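Putative LacI-family transcriptional regulator (Bacteroides fragilis, PDB 3GBV) probably regulates transcription as a member of the LacI family, its periplasmic-binding-protein-like domain likely sensing a small-molecule effector. Local coordinates at residues C240-T245 against N290-H295; E235-C240 against S247-Q252. All blocks are in the same frame, centred on the assembly; numbering follows the deposited sequence.

Both contacts use helix 235-243 and share Cys240, and their centres lie about 6 Å apart. Contact 2 is the inner one: it seats the first turn of the helix on strand 246-251, is buried, and rests on van der Waals packing alone. Contact 1 lies farther from the centre of the chain, where the last turn of the helix meets the C-terminal tail; its buried Leu241 and Ile291 pack together, while the exposed Lys242 and Asp292 add a salt bridge. The two merge through Leu241, whose CB lies 3.8 Å from Leu249 CD1, and through Ile291, whose CG1 lies 4.1 Å from Val238 CG1.

Contact 1. Residues C240-T245 against N290-H295; sequences CLKEGT and NIDYYH
Leu241 and Lys242, in the last turn of helix 235-243, meet Ile291 and Asp292 of the C-terminal tail, which here covers one of the helices flanking the mixed sheet of a periplasmic-binding-protein fold. The inner pair is apolar. Leu241 sends its CD2 methyl to the branch point of Ile291, with CD2 3.9 Å from CB, and the two side chains meet at a slant. Both branched hydrocarbons suit a buried place, and Ile291 also packs on Leu233 and Leu286, while Leu241 reaches Leu249 of strand 246-251. Farther out, the CG2 methyl of Ile291 touches Lys242 CE at 3.8 Å, the lysine chain passing the isoleucine at about a right angle. A lysine serves well here because its methylenes can lie against a hydrophobic neighbour while the ammonium group stays at the surface. Beyond CG the chain runs extended, carrying NZ past Ile291 into a salt bridge with Asp292, where NZ lies 2.8 Å from OD1 on the syn lone pair of that oxygen. The aspartate is placed for this by a first torsion that turns CG anti to its own carbonyl carbon (chi1 -59°). Lys288 NZ, also from the tail, bonds to Lys242 O near the end of the helix.

Gly244 is the first residue to leave helical geometry, and its positive phi of 103° is easily adopted by a residue lacking a side chain. Next to it, Thr245 ties the turn back to the helix: its OG1 donates to Cys240 O at 3.2 Å, tilted 30° from the carbonyl plane.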
ATOM      1  N   CYS A 240       2.880   6.798  17.165  1.00 25.89           N
ATOM      2  CA  CYS A 240       4.229   7.341  17.053  1.00 26.77           C
ATOM      3  C   CYS A 240       4.429   7.885  15.658  1.00 26.59           C
ATOM      4  O   CYS A 240       5.196   8.824  15.461  1.00 25.31           O
ATOM      5  CB  CYS A 240       5.289   6.270  17.321  1.00 27.52           C
ATOM      6  SG  CYS A 240       5.339   5.658  19.012  1.00 30.20           S
ATOM      7  N   LEU A 241       3.751   7.271  14.688  1.00 25.75           N
ATOM      8  CA  LEU A 241       3.837   7.701  13.299  1.00 25.97           C
ATOM      9  C   LEU A 241       3.185   9.072  13.180  1.00 26.44           C
ATOM     10  O   LEU A 241       3.706   9.982  12.523  1.00 25.58           O
ATOM     11  CB  LEU A 241       3.105   6.719  12.378  1.00 22.79           C
ATOM     12  CG  LEU A 241       3.058   7.137  10.904  1.00 23.51           C
ATOM     13  CD1 LEU A 241       4.462   7.078  10.292  1.00 22.21           C
ATOM     14  CD2 LEU A 241       2.103   6.227  10.143  1.00 22.53           C
ATOM     15  N   LYS A 242       2.035   9.214  13.822  1.00 26.84           N
ATOM     16  CA  LYS A 242       1.312  10.471  13.770  1.00 30.15           C
ATOM     17  C   LYS A 242       1.952  11.571  14.599  1.00 29.64           C
ATOM     18  O   LYS A 242       1.774  12.739  14.296  1.00 29.99           O
ATOM     19  CB  LYS A 242      -0.141  10.253  14.198  1.00 31.23           C
ATOM     20  CG  LYS A 242      -0.998   9.718  13.068  1.00 34.37           C
ATOM     21  CD  LYS A 242      -2.369   9.283  13.537  1.00 32.73           C
ATOM     22  CE  LYS A 242      -3.274   9.035  12.341  1.00 33.42           C
ATOM     23  NZ  LYS A 242      -4.555   8.364  12.693  1.00 32.17           N
ATOM     24  N   GLU A 243       2.709  11.200  15.628  1.00 31.30           N
ATOM     25  CA  GLU A 243       3.368  12.183  16.489  1.00 33.35           C
ATOM     26  C   GLU A 243       4.733  12.605  15.969  1.00 32.49           C
ATOM     27  O   GLU A 243       5.291  13.598  16.427  1.00 34.28           O
ATOM     28  CB  GLU A 243       3.509  11.635  17.910  1.00 34.81           C
ATOM     29  CG  GLU A 243       2.198  11.134  18.470  1.00 41.24           C
ATOM     30  CD  GLU A 243       1.925  11.616  19.875  1.00 45.02           C
ATOM     31  OE1 GLU A 243       1.731  12.840  20.052  1.00 46.77           O
ATOM     32  OE2 GLU A 243       1.904  10.769  20.798  1.00 47.13           O
ATOM     33  N   GLY A 244       5.281  11.846  15.027  1.00 31.17           N
ATOM     34  CA  GLY A 244       6.568  12.212  14.467  1.00 30.12           C
ATOM     35  C   GLY A 244       7.812  11.464  14.911  1.00 29.27           C
ATOM     36  O   GLY A 244       8.867  11.680  14.335  1.00 29.02           O
ATOM     37  N   THR A 245       7.724  10.606  15.922  1.00 29.88           N
ATOM     38  CA  THR A 245       8.909   9.860  16.351  1.00 29.85           C
ATOM     39  C   THR A 245       9.267   8.815  15.298  1.00 28.76           C
ATOM     40  O   THR A 245      10.441   8.481  15.110  1.00 29.34           O
ATOM     41  CB  THR A 245       8.683   9.178  17.702  1.00 31.48           C
ATOM     42  OG1 THR A 245       7.437   8.471  17.681  1.00 34.59           O
ATOM     43  CG2 THR A 245       8.663  10.217  18.812  1.00 33.35           C
ATOM     44  N   ASN A 290      -0.695   9.358   4.673  1.00 25.32           N
ATOM     45  CA  ASN A 290      -1.532   8.407   3.946  1.00 25.21           C
ATOM     46  C   ASN A 290      -2.058   7.269   4.818  1.00 24.72           C
ATOM     47  O   ASN A 290      -2.877   6.459   4.370  1.00 24.30           O
ATOM     48  CB  ASN A 290      -0.788   7.836   2.725  1.00 23.23           C
ATOM     49  CG  ASN A 290       0.270   6.793   3.091  1.00 24.37           C
ATOM     50  OD1 ASN A 290       0.719   6.030   2.223  1.00 24.00           O
ATOM     51  ND2 ASN A 290       0.680   6.760   4.359  1.00 17.18           N
ATOM     52  N   ILE A 291      -1.612   7.231   6.073  1.00 24.24           N
ATOM     53  CA  ILE A 291      -2.029   6.177   6.980  1.00 24.68           C
ATOM     54  C   ILE A 291      -3.539   6.057   7.151  1.00 24.96           C
ATOM     55  O   ILE A 291      -4.050   4.946   7.246  1.00 23.11           O
ATOM     56  CB  ILE A 291      -1.374   6.322   8.390  1.00 24.22           C
ATOM     57  CG1 ILE A 291      -1.717   5.109   9.253  1.00 26.07           C
ATOM     58  CG2 ILE A 291      -1.899   7.549   9.103  1.00 25.86           C
ATOM     59  CD1 ILE A 291      -1.213   3.794   8.707  1.00 25.65           C
ATOM     60  N   ASP A 292      -4.259   7.178   7.174  1.00 25.84           N
ATOM     61  CA  ASP A 292      -5.711   7.109   7.369  1.00 28.22           C
ATOM     62  C   ASP A 292      -6.509   6.591   6.168  1.00 29.32           C
ATOM     63  O   ASP A 292      -7.690   6.261   6.292  1.00 30.96           O
ATOM     64  CB  ASP A 292      -6.263   8.474   7.811  1.00 29.69           C
ATOM     65  CG  ASP A 292      -5.631   8.974   9.115  1.00 31.93           C
ATOM     66  OD1 ASP A 292      -5.266   8.142   9.980  1.00 32.93           O
ATOM     67  OD2 ASP A 292      -5.508  10.206   9.280  1.00 32.77           O
ATOM     68  N   TYR A 293      -5.865   6.489   5.014  1.00 28.81           N
ATOM     69  CA  TYR A 293      -6.546   6.020   3.820  1.00 29.95           C
ATOM     70  C   TYR A 293      -6.136   4.612   3.392  1.00 30.58           C
ATOM     71  O   TYR A 293      -6.573   4.113   2.356  1.00 29.13           O
ATOM     72  CB  TYR A 293      -6.308   7.026   2.703  1.00 29.94           C
ATOM     73  CG  TYR A 293      -6.900   8.362   3.049  1.00 30.18           C
ATOM     74  CD1 TYR A 293      -8.266   8.597   2.877  1.00 27.44           C
ATOM     75  CD2 TYR A 293      -6.116   9.370   3.625  1.00 30.65           C
ATOM     76  CE1 TYR A 293      -8.839   9.791   3.268  1.00 30.33           C
ATOM     77  CE2 TYR A 293      -6.687  10.579   4.027  1.00 29.61           C
ATOM     78  CZ  TYR A 293      -8.047  10.781   3.843  1.00 30.51           C
ATOM     79  OH  TYR A 293      -8.627  11.972   4.210  1.00 33.00           O
ATOM     80  N   TYR A 294      -5.305   3.976   4.210  1.00 32.33           N
ATOM     81  CA  TYR A 294      -4.829   2.616   3.955  1.00 36.19           C
ATOM     82  C   TYR A 294      -5.814   1.626   4.565  1.00 39.63           C
ATOM     83  O   TYR A 294      -6.338   1.860   5.652  1.00 40.01           O
ATOM     84  CB  TYR A 294      -3.456   2.419   4.605  1.00 31.88           C
ATOM     85  CG  TYR A 294      -2.850   1.044   4.448  1.00 29.21           C
ATOM     86  CD1 TYR A 294      -2.104   0.708   3.315  1.00 29.09           C
ATOM     87  CD2 TYR A 294      -2.986   0.088   5.447  1.00 26.82           C
ATOM     88  CE1 TYR A 294      -1.504  -0.542   3.191  1.00 25.32           C
ATOM     89  CE2 TYR A 294      -2.395  -1.163   5.331  1.00 24.93           C
ATOM     90  CZ  TYR A 294      -1.658  -1.469   4.205  1.00 25.85           C
ATOM     91  OH  TYR A 294      -1.077  -2.700   4.086  1.00 23.70           O
ATOM     92  N   HIS A 295      -6.067   0.520   3.876  1.00 44.55           N
ATOM     93  CA  HIS A 295      -6.981  -0.483   4.407  1.00 51.04           C
ATOM     94  C   HIS A 295      -6.639  -1.921   4.002  1.00 52.53           C
ATOM     95  O   HIS A 295      -6.280  -2.707   4.908  1.00 53.08           O
ATOM     96  CB  HIS A 295      -8.423  -0.129   4.012  1.00 53.96           C
ATOM     97  CG  HIS A 295      -9.020   0.960   4.850  1.00 57.30           C
ATOM     98  ND1 HIS A 295      -9.480   0.744   6.133  1.00 59.15           N
ATOM     99  CD2 HIS A 295      -9.180   2.285   4.614  1.00 58.57           C
ATOM    100  CE1 HIS A 295      -9.895   1.887   6.649  1.00 59.59           C
ATOM    101  NE2 HIS A 295      -9.723   2.839   5.748  1.00 59.01           N
TER

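Contact 2. Residues E235-C240 against S247-Q252; sequences ERNVTC and SFLIAQ
A beta-alpha-beta unit, the repeating element of this periplasmic-binding-protein fold, runs from strand 227-231 through helix 235-243 to strand 246-251, and Leu249 packs the returning strand against the helix. Its side chain points at the helix and ends on the turn formed by Asn237 and Val238. CG stands anti to the carbonyl carbon (chi1 -73°), and with chi2 at 176° the CD1 branch reaches forward to the helix backbone, lying 3.6 Å from Asn237 O. The same methyl is 4.0 Å from Asn237 CB, while the other branch, CD2, comes to 4.1 Å from that CB, so the fork of the leucine straddles it. CD1 also lies 4.4 Å from Val238 CG2, a looser touch: the valine's CB is directed away from the strand, and one methyl reaches back. No hydrogen bond crosses between the segments; a leucine suits this buried place because its two methyls pack against the helix backbone and Asn237 CB without bringing in a polar group.

Asn237 plays two roles. Its CB presents hydrocarbon to Leu249, while its buried amide is occupied elsewhere: ND2 donates to the backbone oxygens of Asp232 and Ser209, and OD1 accepts a weak bond from Tyr212 N. An asparagine, offering both donor and acceptor, can thus link the first turn of the helix to the loops holding Asp232 and Ser209 and, more weakly, to the start of helix 212-220. Along the strand, Phe248 and Ile250 pack on helix 117-131, whereas Leu249 serves helix 235-243. The strand itself lies between strand 227-231, its parallel neighbour, and the antiparallel edge strand 284-286, while helix 212-220 packs alongside through Tyr212 and Glu216.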
ATOM      1  N   GLU A 235      -1.319  -0.205  16.965  1.00 28.17           N
ATOM      2  CA  GLU A 235      -1.857   1.094  17.335  1.00 30.21           C
ATOM      3  C   GLU A 235      -0.795   2.020  17.932  1.00 28.14           C
ATOM      4  O   GLU A 235      -0.780   3.212  17.653  1.00 29.13           O
ATOM      5  CB  GLU A 235      -3.017   0.931  18.315  1.00 33.95           C
ATOM      6  CG  GLU A 235      -4.008   2.072  18.229  1.00 42.55           C
ATOM      7  CD  GLU A 235      -5.078   2.022  19.300  1.00 47.63           C
ATOM      8  OE1 GLU A 235      -5.697   0.948  19.484  1.00 50.67           O
ATOM      9  OE2 GLU A 235      -5.304   3.069  19.949  1.00 49.86           O
ATOM     10  N   ARG A 236       0.099   1.477  18.746  1.00 25.63           N
ATOM     11  CA  ARG A 236       1.126   2.310  19.338  1.00 26.07           C
ATOM     12  C   ARG A 236       2.131   2.755  18.289  1.00 24.67           C
ATOM     13  O   ARG A 236       2.732   3.826  18.401  1.00 21.75           O
ATOM     14  CB  ARG A 236       1.807   1.576  20.493  1.00 27.83           C
ATOM     15  CG  ARG A 236       0.833   1.257  21.631  1.00 33.37           C
ATOM     16  CD  ARG A 236       1.516   1.372  22.979  1.00 37.78           C
ATOM     17  NE  ARG A 236       1.820   0.076  23.557  1.00 37.44           N
ATOM     18  CZ  ARG A 236       2.660  -0.107  24.568  1.00 37.59           C
ATOM     19  NH1 ARG A 236       3.291   0.926  25.117  1.00 34.03           N
ATOM     20  NH2 ARG A 236       2.871  -1.332  25.022  1.00 37.88           N
ATOM     21  N   ASN A 237       2.299   1.943  17.251  1.00 24.38           N
ATOM     22  CA  ASN A 237       3.215   2.298  16.174  1.00 24.14           C
ATOM     23  C   ASN A 237       2.639   3.463  15.388  1.00 23.32           C
ATOM     24  O   ASN A 237       3.339   4.426  15.066  1.00 23.78           O
ATOM     25  CB  ASN A 237       3.429   1.114  15.231  1.00 22.35           C
ATOM     26  CG  ASN A 237       4.415   0.112  15.774  1.00 22.83           C
ATOM     27  OD1 ASN A 237       4.980   0.305  16.850  1.00 23.53           O
ATOM     28  ND2 ASN A 237       4.636  -0.973  15.025  1.00 21.91           N
ATOM     29  N   VAL A 238       1.350   3.367  15.082  1.00 23.13           N
ATOM     30  CA  VAL A 238       0.677   4.411  14.321  1.00 25.15           C
ATOM     31  C   VAL A 238       0.667   5.740  15.073  1.00 25.11           C
ATOM     32  O   VAL A 238       0.849   6.794  14.469  1.00 25.06           O
ATOM     33  CB  VAL A 238      -0.763   3.998  13.977  1.00 23.38           C
ATOM     34  CG1 VAL A 238      -1.491   5.166  13.327  1.00 23.26           C
ATOM     35  CG2 VAL A 238      -0.744   2.785  13.042  1.00 21.24           C
ATOM     36  N   THR A 239       0.456   5.689  16.387  1.00 25.89           N
ATOM     37  CA  THR A 239       0.449   6.901  17.206  1.00 26.23           C
ATOM     38  C   THR A 239       1.808   7.586  17.085  1.00 26.95           C
ATOM     39  O   THR A 239       1.881   8.807  16.907  1.00 25.57           O
ATOM     40  CB  THR A 239       0.173   6.568  18.700  1.00 27.58           C
ATOM     41  OG1 THR A 239      -1.152   6.041  18.830  1.00 27.09           O
ATOM     42  CG2 THR A 239       0.288   7.822  19.576  1.00 26.78           C
ATOM     43  N   CYS A 240       2.880   6.798  17.165  1.00 25.89           N
ATOM     44  CA  CYS A 240       4.229   7.341  17.053  1.00 26.77           C
ATOM     45  C   CYS A 240       4.429   7.885  15.658  1.00 26.59           C
ATOM     46  O   CYS A 240       5.196   8.824  15.461  1.00 25.31           O
ATOM     47  CB  CYS A 240       5.289   6.270  17.321  1.00 27.52           C
ATOM     48  SG  CYS A 240       5.339   5.658  19.012  1.00 30.20           S
ATOM     49  N   SER A 247       8.962   7.905  11.234  1.00 25.17           N
ATOM     50  CA  SER A 247       8.780   8.558   9.932  1.00 28.24           C
ATOM     51  C   SER A 247       8.055   7.679   8.923  1.00 26.84           C
ATOM     52  O   SER A 247       7.242   8.160   8.140  1.00 25.25           O
ATOM     53  CB  SER A 247      10.132   8.964   9.337  1.00 28.75           C
ATOM     54  OG  SER A 247      10.831   9.831  10.207  1.00 35.46           O
ATOM     55  N   PHE A 248       8.374   6.394   8.935  1.00 24.89           N
ATOM     56  CA  PHE A 248       7.744   5.456   8.031  1.00 24.73           C
ATOM     57  C   PHE A 248       7.452   4.160   8.778  1.00 24.04           C
ATOM     58  O   PHE A 248       8.169   3.785   9.713  1.00 20.49           O
ATOM     59  CB  PHE A 248       8.662   5.112   6.845  1.00 23.50           C
ATOM     60  CG  PHE A 248       9.050   6.291   5.985  1.00 24.92           C
ATOM     61  CD1 PHE A 248       8.082   7.073   5.363  1.00 23.01           C
ATOM     62  CD2 PHE A 248      10.395   6.586   5.761  1.00 22.12           C
ATOM     63  CE1 PHE A 248       8.450   8.130   4.531  1.00 25.68           C
ATOM     64  CE2 PHE A 248      10.769   7.645   4.929  1.00 25.71           C
ATOM     65  CZ  PHE A 248       9.796   8.419   4.311  1.00 24.24           C
ATOM     66  N   LEU A 249       6.381   3.497   8.358  1.00 22.19           N
ATOM     67  CA  LEU A 249       6.012   2.197   8.891  1.00 23.16           C
ATOM     68  C   LEU A 249       5.806   1.324   7.653  1.00 22.44           C
ATOM     69  O   LEU A 249       5.217   1.760   6.662  1.00 20.71           O
ATOM     70  CB  LEU A 249       4.717   2.253   9.714  1.00 21.86           C
ATOM     71  CG  LEU A 249       4.796   2.917  11.096  1.00 23.57           C
ATOM     72  CD1 LEU A 249       3.404   2.972  11.726  1.00 22.07           C
ATOM     73  CD2 LEU A 249       5.765   2.143  11.987  1.00 21.11           C
ATOM     74  N   ILE A 250       6.320   0.103   7.703  1.00 21.47           N
ATOM     75  CA  ILE A 250       6.167  -0.825   6.598  1.00 22.23           C
ATOM     76  C   ILE A 250       5.146  -1.861   7.028  1.00 22.39           C
ATOM     77  O   ILE A 250       5.291  -2.485   8.074  1.00 22.76           O
ATOM     78  CB  ILE A 250       7.502  -1.496   6.258  1.00 22.67           C
ATOM     79  CG1 ILE A 250       8.487  -0.419   5.761  1.00 22.22           C
ATOM     80  CG2 ILE A 250       7.282  -2.600   5.231  1.00 19.73           C
ATOM     81  CD1 ILE A 250       9.932  -0.888   5.613  1.00 23.18           C
ATOM     82  N   ALA A 251       4.095  -2.022   6.231  1.00 22.47           N
ATOM     83  CA  ALA A 251       3.042  -2.976   6.554  1.00 21.56           C
ATOM     84  C   ALA A 251       3.108  -4.201   5.654  1.00 22.44           C
ATOM     85  O   ALA A 251       3.697  -4.161   4.574  1.00 19.53           O
ATOM     86  CB  ALA A 251       1.683  -2.305   6.429  1.00 20.24           C
ATOM     87  N   GLN A 252       2.488  -5.290   6.095  1.00 24.05           N
ATOM     88  CA  GLN A 252       2.499  -6.529   5.317  1.00 25.65           C
ATOM     89  C   GLN A 252       1.129  -7.215   5.263  1.00 24.67           C
ATOM     90  O   GLN A 252       1.028  -8.381   4.880  1.00 24.19           O
ATOM     91  CB  GLN A 252       3.525  -7.489   5.912  1.00 26.34           C
ATOM     92  CG  GLN A 252       3.232  -7.816   7.356  1.00 27.54           C
ATOM     93  CD  GLN A 252       4.273  -8.705   7.969  1.00 28.62           C
ATOM     94  OE1 GLN A 252       4.773  -8.418   9.044  1.00 29.19           O
ATOM     95  NE2 GLN A 252       4.601  -9.798   7.296  1.00 27.27           N
TER